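Local coordinates for centrosomal protein of 104 kDa (Homo sapiens, PDB 5LPH) that is required for ciliogenesis and for the structural integrity of the ciliary tip, and contains the tubulin-binding TOG domain to which this chain corresponds, at residues L145-R157 and S191-L203. Residues are numbered along the deposited sequence; the frame is centred on the assembly and turned at random.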
ATOM      1  N   LEU A 145       5.131  -1.420   0.378  1.00 42.34           N
ATOM      2  CA  LEU A 145       4.785  -0.567   1.505  1.00 43.28           C
ATOM      3  C   LEU A 145       3.853  -1.267   2.502  1.00 43.32           C
ATOM      4  O   LEU A 145       3.979  -1.058   3.710  1.00 42.78           O
ATOM      5  CB  LEU A 145       4.168   0.734   0.995  1.00 45.07           C
ATOM      6  CG  LEU A 145       4.216   1.977   1.878  1.00 48.32           C
ATOM      7  CD1 LEU A 145       5.575   2.233   2.517  1.00 50.75           C
ATOM      8  CD2 LEU A 145       3.819   3.174   1.041  1.00 49.95           C
ATOM      9  N   LEU A 146       2.945  -2.110   1.999  1.00 44.28           N
ATOM     10  CA  LEU A 146       2.079  -2.930   2.867  1.00 45.24           C
ATOM     11  C   LEU A 146       2.854  -3.942   3.706  1.00 44.32           C
ATOM     12  O   LEU A 146       2.460  -4.210   4.835  1.00 43.92           O
ATOM     13  CB  LEU A 146       0.992  -3.671   2.075  1.00 45.57           C
ATOM     14  CG  LEU A 146      -0.301  -2.914   1.761  1.00 46.76           C
ATOM     15  CD1 LEU A 146      -1.127  -3.743   0.783  1.00 47.08           C
ATOM     16  CD2 LEU A 146      -1.105  -2.605   3.020  1.00 45.14           C
ATOM     17  N   THR A 147       3.928  -4.511   3.159  1.00 43.72           N
ATOM     18  CA  THR A 147       4.821  -5.379   3.946  1.00 44.63           C
ATOM     19  C   THR A 147       5.441  -4.638   5.143  1.00 43.09           C
ATOM     20  O   THR A 147       5.571  -5.225   6.215  1.00 42.00           O
ATOM     21  CB  THR A 147       5.949  -6.025   3.113  1.00 45.97           C
ATOM     22  OG1 THR A 147       6.674  -5.013   2.416  1.00 49.41           O
ATOM     23  CG2 THR A 147       5.385  -7.034   2.125  1.00 45.57           C
ATOM     24  N   ARG A 148       5.781  -3.356   4.972  1.00 42.28           N
ATOM     25  CA  ARG A 148       6.292  -2.533   6.081  1.00 42.62           C
ATOM     26  C   ARG A 148       5.257  -2.201   7.171  1.00 43.37           C
ATOM     27  O   ARG A 148       5.645  -1.766   8.259  1.00 41.77           O
ATOM     28  CB  ARG A 148       6.925  -1.219   5.581  1.00 43.05           C
ATOM     29  CG  ARG A 148       8.116  -1.334   4.626  1.00 43.25           C
ATOM     30  CD  ARG A 148       9.198  -2.326   5.043  1.00 43.27           C
ATOM     31  NE  ARG A 148       9.823  -2.043   6.342  1.00 44.50           N
ATOM     32  CZ  ARG A 148      10.831  -1.192   6.571  1.00 43.59           C
ATOM     33  NH1 ARG A 148      11.371  -0.458   5.602  1.00 43.83           N
ATOM     34  NH2 ARG A 148      11.305  -1.064   7.806  1.00 43.72           N
ATOM     35  N   THR A 149       3.959  -2.376   6.896  1.00 41.61           N
ATOM     36  CA  THR A 149       2.935  -2.267   7.943  1.00 40.23           C
ATOM     37  C   THR A 149       2.893  -3.505   8.860  1.00 40.86           C
ATOM     38  O   THR A 149       2.152  -3.508   9.839  1.00 41.35           O
ATOM     39  CB  THR A 149       1.518  -1.986   7.388  1.00 40.33           C
ATOM     40  OG1 THR A 149       1.062  -3.091   6.604  1.00 41.33           O
ATOM     41  CG2 THR A 149       1.476  -0.724   6.542  1.00 40.85           C
ATOM     42  N   GLY A 150       3.648  -4.556   8.531  1.00 40.33           N
ATOM     43  CA  GLY A 150       3.923  -5.656   9.462  1.00 42.39           C
ATOM     44  C   GLY A 150       5.275  -5.590  10.173  1.00 44.24           C
ATOM     45  O   GLY A 150       5.737  -6.599  10.695  1.00 45.42           O
ATOM     46  N   ASP A 151       5.897  -4.411  10.217  1.00 46.57           N
ATOM     47  CA  ASP A 151       7.206  -4.231  10.861  1.00 48.84           C
ATOM     48  C   ASP A 151       7.085  -4.390  12.379  1.00 48.54           C
ATOM     49  O   ASP A 151       5.998  -4.218  12.940  1.00 52.05           O
ATOM     50  CB  ASP A 151       7.773  -2.838  10.528  1.00 51.49           C
ATOM     51  CG  ASP A 151       9.284  -2.757  10.671  1.00 54.52           C
ATOM     52  OD1 ASP A 151       9.989  -3.156   9.718  1.00 56.13           O
ATOM     53  OD2 ASP A 151       9.766  -2.263  11.714  1.00 55.40           O
ATOM     54  N   SER A 152       8.198  -4.715  13.036  1.00 48.33           N
ATOM     55  CA  SER A 152       8.233  -4.838  14.502  1.00 47.72           C
ATOM     56  C   SER A 152       8.117  -3.471  15.193  1.00 45.70           C
ATOM     57  O   SER A 152       7.599  -3.393  16.304  1.00 47.26           O
ATOM     58  CB  SER A 152       9.507  -5.550  14.972  1.00 48.48           C
ATOM     59  OG  SER A 152       9.718  -6.748  14.242  1.00 52.07           O
ATOM     60  N   SER A 153       8.585  -2.407  14.536  1.00 42.72           N
ATOM     61  CA  SER A 153       8.474  -1.041  15.066  1.00 40.45           C
ATOM     62  C   SER A 153       7.083  -0.463  14.813  1.00 39.86           C
ATOM     63  O   SER A 153       6.675  -0.304  13.653  1.00 38.47           O
ATOM     64  CB  SER A 153       9.526  -0.117  14.433  1.00 39.52           C
ATOM     65  OG  SER A 153       9.270   1.250  14.733  1.00 39.19           O
ATOM     66  N   ALA A 154       6.391  -0.104  15.894  1.00 39.14           N
ATOM     67  CA  ALA A 154       5.051   0.488  15.824  1.00 40.49           C
ATOM     68  C   ALA A 154       5.031   1.836  15.108  1.00 41.61           C
ATOM     69  O   ALA A 154       4.105   2.131  14.353  1.00 42.49           O
ATOM     70  CB  ALA A 154       4.460   0.628  17.226  1.00 39.50           C
ATOM     71  N   ARG A 155       6.053   2.648  15.351  1.00 43.15           N
ATOM     72  CA  ARG A 155       6.194   3.954  14.690  1.00 46.21           C
ATOM     73  C   ARG A 155       6.338   3.823  13.161  1.00 43.47           C
ATOM     74  O   ARG A 155       5.795   4.634  12.406  1.00 41.95           O
ATOM     75  CB  ARG A 155       7.398   4.697  15.274  1.00 49.93           C
ATOM     76  CG  ARG A 155       7.444   6.185  14.969  1.00 55.22           C
ATOM     77  CD  ARG A 155       8.629   6.871  15.646  1.00 60.20           C
ATOM     78  NE  ARG A 155       8.733   6.522  17.069  1.00 63.20           N
ATOM     79  CZ  ARG A 155       9.624   5.685  17.620  1.00 65.98           C
ATOM     80  NH1 ARG A 155      10.575   5.075  16.901  1.00 66.05           N
ATOM     81  NH2 ARG A 155       9.565   5.461  18.931  1.00 66.00           N
ATOM     82  N   LEU A 156       7.052   2.789  12.720  1.00 40.86           N
ATOM     83  CA  LEU A 156       7.219   2.523  11.295  1.00 41.65           C
ATOM     84  C   LEU A 156       5.914   2.025  10.646  1.00 40.47           C
ATOM     85  O   LEU A 156       5.569   2.480   9.552  1.00 38.38           O
ATOM     86  CB  LEU A 156       8.364   1.536  11.056  1.00 42.50           C
ATOM     87  CG  LEU A 156       8.916   1.563   9.622  1.00 45.07           C
ATOM     88  CD1 LEU A 156      10.435   1.449   9.610  1.00 45.65           C
ATOM     89  CD2 LEU A 156       8.283   0.482   8.754  1.00 46.74           C
ATOM     90  N   ARG A 157       5.203   1.112  11.321  1.00 39.19           N
ATOM     91  CA  ARG A 157       3.869   0.654  10.882  1.00 38.50           C
ATOM     92  C   ARG A 157       2.903   1.815  10.659  1.00 37.67           C
ATOM     93  O   ARG A 157       2.224   1.860   9.636  1.00 35.55           O
ATOM     94  CB  ARG A 157       3.243  -0.317  11.885  1.00 39.52           C
ATOM     95  CG  ARG A 157       3.937  -1.666  11.984  1.00 40.32           C
ATOM     96  CD  ARG A 157       3.049  -2.702  12.662  1.00 40.34           C
ATOM     97  NE  ARG A 157       2.676  -2.347  14.030  1.00 41.86           N
ATOM     98  CZ  ARG A 157       3.346  -2.671  15.139  1.00 41.54           C
ATOM     99  NH1 ARG A 157       4.488  -3.366  15.101  1.00 41.48           N
ATOM    100  NH2 ARG A 157       2.866  -2.282  16.315  1.00 40.67           N
ATOM    101  N   SER A 191       0.193 -15.406   8.056  1.00 76.08           N
ATOM    102  CA  SER A 191       0.448 -13.966   8.162  1.00 73.84           C
ATOM    103  C   SER A 191       0.660 -13.562   9.613  1.00 71.24           C
ATOM    104  O   SER A 191       0.065 -14.159  10.528  1.00 72.52           O
ATOM    105  CB  SER A 191      -0.705 -13.151   7.563  1.00 73.62           C
ATOM    106  OG  SER A 191      -1.907 -13.316   8.296  1.00 72.07           O
ATOM    107  N   SER A 192       1.519 -12.559   9.806  1.00 67.09           N
ATOM    108  CA  SER A 192       1.852 -12.075  11.146  1.00 62.28           C
ATOM    109  C   SER A 192       0.672 -11.312  11.738  1.00 59.49           C
ATOM    110  O   SER A 192      -0.233 -10.850  11.019  1.00 57.21           O
ATOM    111  CB  SER A 192       3.127 -11.208  11.143  1.00 63.15           C
ATOM    112  OG  SER A 192       2.821  -9.859  10.846  1.00 65.79           O
ATOM    113  N   VAL A 193       0.715 -11.175  13.057  1.00 59.73           N
ATOM    114  CA  VAL A 193      -0.307 -10.456  13.822  1.00 57.74           C
ATOM    115  C   VAL A 193      -0.342  -8.973  13.414  1.00 57.36           C
ATOM    116  O   VAL A 193      -1.419  -8.409  13.212  1.00 57.45           O
ATOM    117  CB  VAL A 193      -0.064 -10.582  15.348  1.00 59.43           C
ATOM    118  CG1 VAL A 193      -1.078  -9.768  16.140  1.00 59.69           C
ATOM    119  CG2 VAL A 193      -0.134 -12.037  15.792  1.00 60.92           C
ATOM    120  N   HIS A 194       0.837  -8.363  13.260  1.00 53.79           N
ATOM    121  CA  HIS A 194       0.949  -6.945  12.888  1.00 52.03           C
ATOM    122  C   HIS A 194       0.450  -6.653  11.476  1.00 48.14           C
ATOM    123  O   HIS A 194      -0.240  -5.663  11.255  1.00 46.86           O
ATOM    124  CB  HIS A 194       2.403  -6.456  13.013  1.00 54.87           C
ATOM    125  CG  HIS A 194       2.925  -6.446  14.417  1.00 57.36           C
ATOM    126  ND1 HIS A 194       2.219  -5.907  15.472  1.00 57.98           N
ATOM    127  CD2 HIS A 194       4.098  -6.885  14.934  1.00 58.35           C
ATOM    128  CE1 HIS A 194       2.927  -6.031  16.580  1.00 57.16           C
ATOM    129  NE2 HIS A 194       4.071  -6.619  16.281  1.00 58.30           N
ATOM    130  N   LEU A 195       0.817  -7.510  10.527  1.00 46.85           N
ATOM    131  CA  LEU A 195       0.435  -7.347   9.121  1.00 47.06           C
ATOM    132  C   LEU A 195      -1.082  -7.404   8.943  1.00 46.71           C
ATOM    133  O   LEU A 195      -1.670  -6.543   8.289  1.00 45.55           O
ATOM    134  CB  LEU A 195       1.100  -8.432   8.269  1.00 46.76           C
ATOM    135  CG  LEU A 195       0.979  -8.315   6.748  1.00 47.01           C
ATOM    136  CD1 LEU A 195       1.776  -7.131   6.224  1.00 46.92           C
ATOM    137  CD2 LEU A 195       1.453  -9.603   6.090  1.00 46.85           C
ATOM    138  N   ALA A 196      -1.698  -8.420   9.544  1.00 48.48           N
ATOM    139  CA  ALA A 196      -3.153  -8.606   9.494  1.00 47.95           C
ATOM    140  C   ALA A 196      -3.929  -7.439  10.119  1.00 47.93           C
ATOM    141  O   ALA A 196      -4.900  -6.953   9.524  1.00 47.40           O
ATOM    142  CB  ALA A 196      -3.533  -9.914  10.172  1.00 48.19           C
HETATM  143  N   MSE A 197      -3.491  -6.997  11.303  1.00 48.26           N
HETATM  144  CA  MSE A 197      -4.143  -5.876  12.036  1.00 49.77           C
HETATM  145  C   MSE A 197      -4.018  -4.586  11.267  1.00 46.40           C
HETATM  146  O   MSE A 197      -4.977  -3.816  11.211  1.00 44.09           O
HETATM  147  CB  MSE A 197      -3.665  -5.707  13.498  1.00 55.72           C
HETATM  148  CG  MSE A 197      -4.775  -5.532  14.559  1.00 61.53           C
HETATM  149 SE   MSE A 197      -6.149  -6.949  14.449  1.00 69.48          SE
HETATM  150  CE  MSE A 197      -4.889  -8.357  15.013  1.00 69.31           C
ATOM    151  N   SER A 198      -2.861  -4.354  10.639  1.00 44.16           N
ATOM    152  CA  SER A 198      -2.644  -3.145   9.837  1.00 41.80           C
ATOM    153  C   SER A 198      -3.529  -3.106   8.592  1.00 38.88           C
ATOM    154  O   SER A 198      -4.094  -2.066   8.277  1.00 37.28           O
ATOM    155  CB  SER A 198      -1.175  -3.001   9.426  1.00 41.92           C
ATOM    156  OG  SER A 198      -0.346  -2.694  10.541  1.00 44.64           O
ATOM    157  N   GLN A 199      -3.638  -4.231   7.891  1.00 37.87           N
ATOM    158  CA  GLN A 199      -4.486  -4.318   6.699  1.00 39.51           C
ATOM    159  C   GLN A 199      -5.960  -4.052   7.040  1.00 40.76           C
ATOM    160  O   GLN A 199      -6.652  -3.328   6.330  1.00 40.09           O
ATOM    161  CB  GLN A 199      -4.336  -5.683   6.021  1.00 38.85           C
ATOM    162  CG  GLN A 199      -5.070  -5.774   4.689  1.00 39.96           C
ATOM    163  CD  GLN A 199      -4.763  -7.031   3.893  1.00 39.99           C
ATOM    164  OE1 GLN A 199      -3.729  -7.670   4.075  1.00 40.65           O
ATOM    165  NE2 GLN A 199      -5.668  -7.385   2.989  1.00 41.71           N
HETATM  166  N   MSE A 200      -6.417  -4.642   8.135  1.00 41.96           N
HETATM  167  CA  MSE A 200      -7.786  -4.447   8.616  1.00 45.57           C
HETATM  168  C   MSE A 200      -8.068  -3.038   9.049  1.00 43.87           C
HETATM  169  O   MSE A 200      -9.139  -2.505   8.760  1.00 42.93           O
HETATM  170  CB  MSE A 200      -8.026  -5.412   9.763  1.00 51.36           C
HETATM  171  CG  MSE A 200      -8.440  -6.715   9.168  1.00 57.49           C
HETATM  172 SE   MSE A 200      -8.512  -8.053  10.586  1.00 72.68          SE
HETATM  173  CE  MSE A 200     -10.313  -8.676  10.029  1.00 69.26           C
ATOM    174  N   GLY A 201      -7.114  -2.432   9.752  1.00 41.08           N
ATOM    175  CA  GLY A 201      -7.194  -1.025  10.128  1.00 39.14           C
ATOM    176  C   GLY A 201      -7.307  -0.099   8.931  1.00 38.81           C
ATOM    177  O   GLY A 201      -8.134   0.807   8.924  1.00 38.32           O
ATOM    178  N   LEU A 202      -6.467  -0.331   7.924  1.00 39.35           N
ATOM    179  CA  LEU A 202      -6.506   0.446   6.679  1.00 40.47           C
ATOM    180  C   LEU A 202      -7.809   0.254   5.908  1.00 41.12           C
ATOM    181  O   LEU A 202      -8.351   1.218   5.368  1.00 39.43           O
ATOM    182  CB  LEU A 202      -5.332   0.086   5.765  1.00 39.85           C
ATOM    183  CG  LEU A 202      -3.987   0.700   6.142  1.00 40.72           C
ATOM    184  CD1 LEU A 202      -2.844  -0.044   5.461  1.00 40.97           C
ATOM    185  CD2 LEU A 202      -3.959   2.175   5.780  1.00 41.57           C
ATOM    186  N   LEU A 203      -8.294  -0.988   5.859  1.00 42.19           N
ATOM    187  CA  LEU A 203      -9.557  -1.306   5.208  1.00 43.87           C
ATOM    188  C   LEU A 203     -10.703  -0.533   5.851  1.00 44.60           C
ATOM    189  O   LEU A 203     -11.421   0.188   5.160  1.00 45.14           O
ATOM    190  CB  LEU A 203      -9.832  -2.810   5.264  1.00 46.06           C
ATOM    191  CG  LEU A 203     -11.164  -3.330   4.712  1.00 48.35           C
ATOM    192  CD1 LEU A 203     -11.416  -2.849   3.296  1.00 49.82           C
ATOM    193  CD2 LEU A 203     -11.163  -4.846   4.750  1.00 48.84           C
TER
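The guanidinium of Arg157 lies flat on the imidazole of His194: their planes differ by 9°, and NH1 sits over the ring centre, 3.4 Å from His194 CE1. A bend at chi3 (-61°) turns the group onto the ring, and NH1 also donates in the guanidinium plane to Asp151 O (2.8 Å, N-H...O 162°), which, together with the stack, helps to fix its rotation. Replacing Arg157 by an alanine is likely to cost His194 the flat group stacked on it and Asp151 O its charged donor. Next to the stack, Ser198 OG lies within hydrogen-bonding distance of two carbonyls, 2.7 Å from Thr149 O and 3.1 Å from His194 O. Gly150 brings the backbones together, its CA 3.9 Å from that of Leu195. Leu195 CD1 packs 3.3 Å from Leu146 O, a carbonyl that already accepts from the backbone N and OG1 of Thr149, while Leu146 CD2 meets Leu202 CD1. Further out, Asp151 OD2 accepts from Ser153 N in an Asx turn, and Ser192 OG caps helix 193-210 through Leu195 N. The turn, which lies in HEAT repeat 1 and joins helix 131-147 to helix 154-169, thus rests against the N-terminal part of helix 193-210, whose Ala196 and Met197 touch helix 235-252 in the TOG domain's helical array.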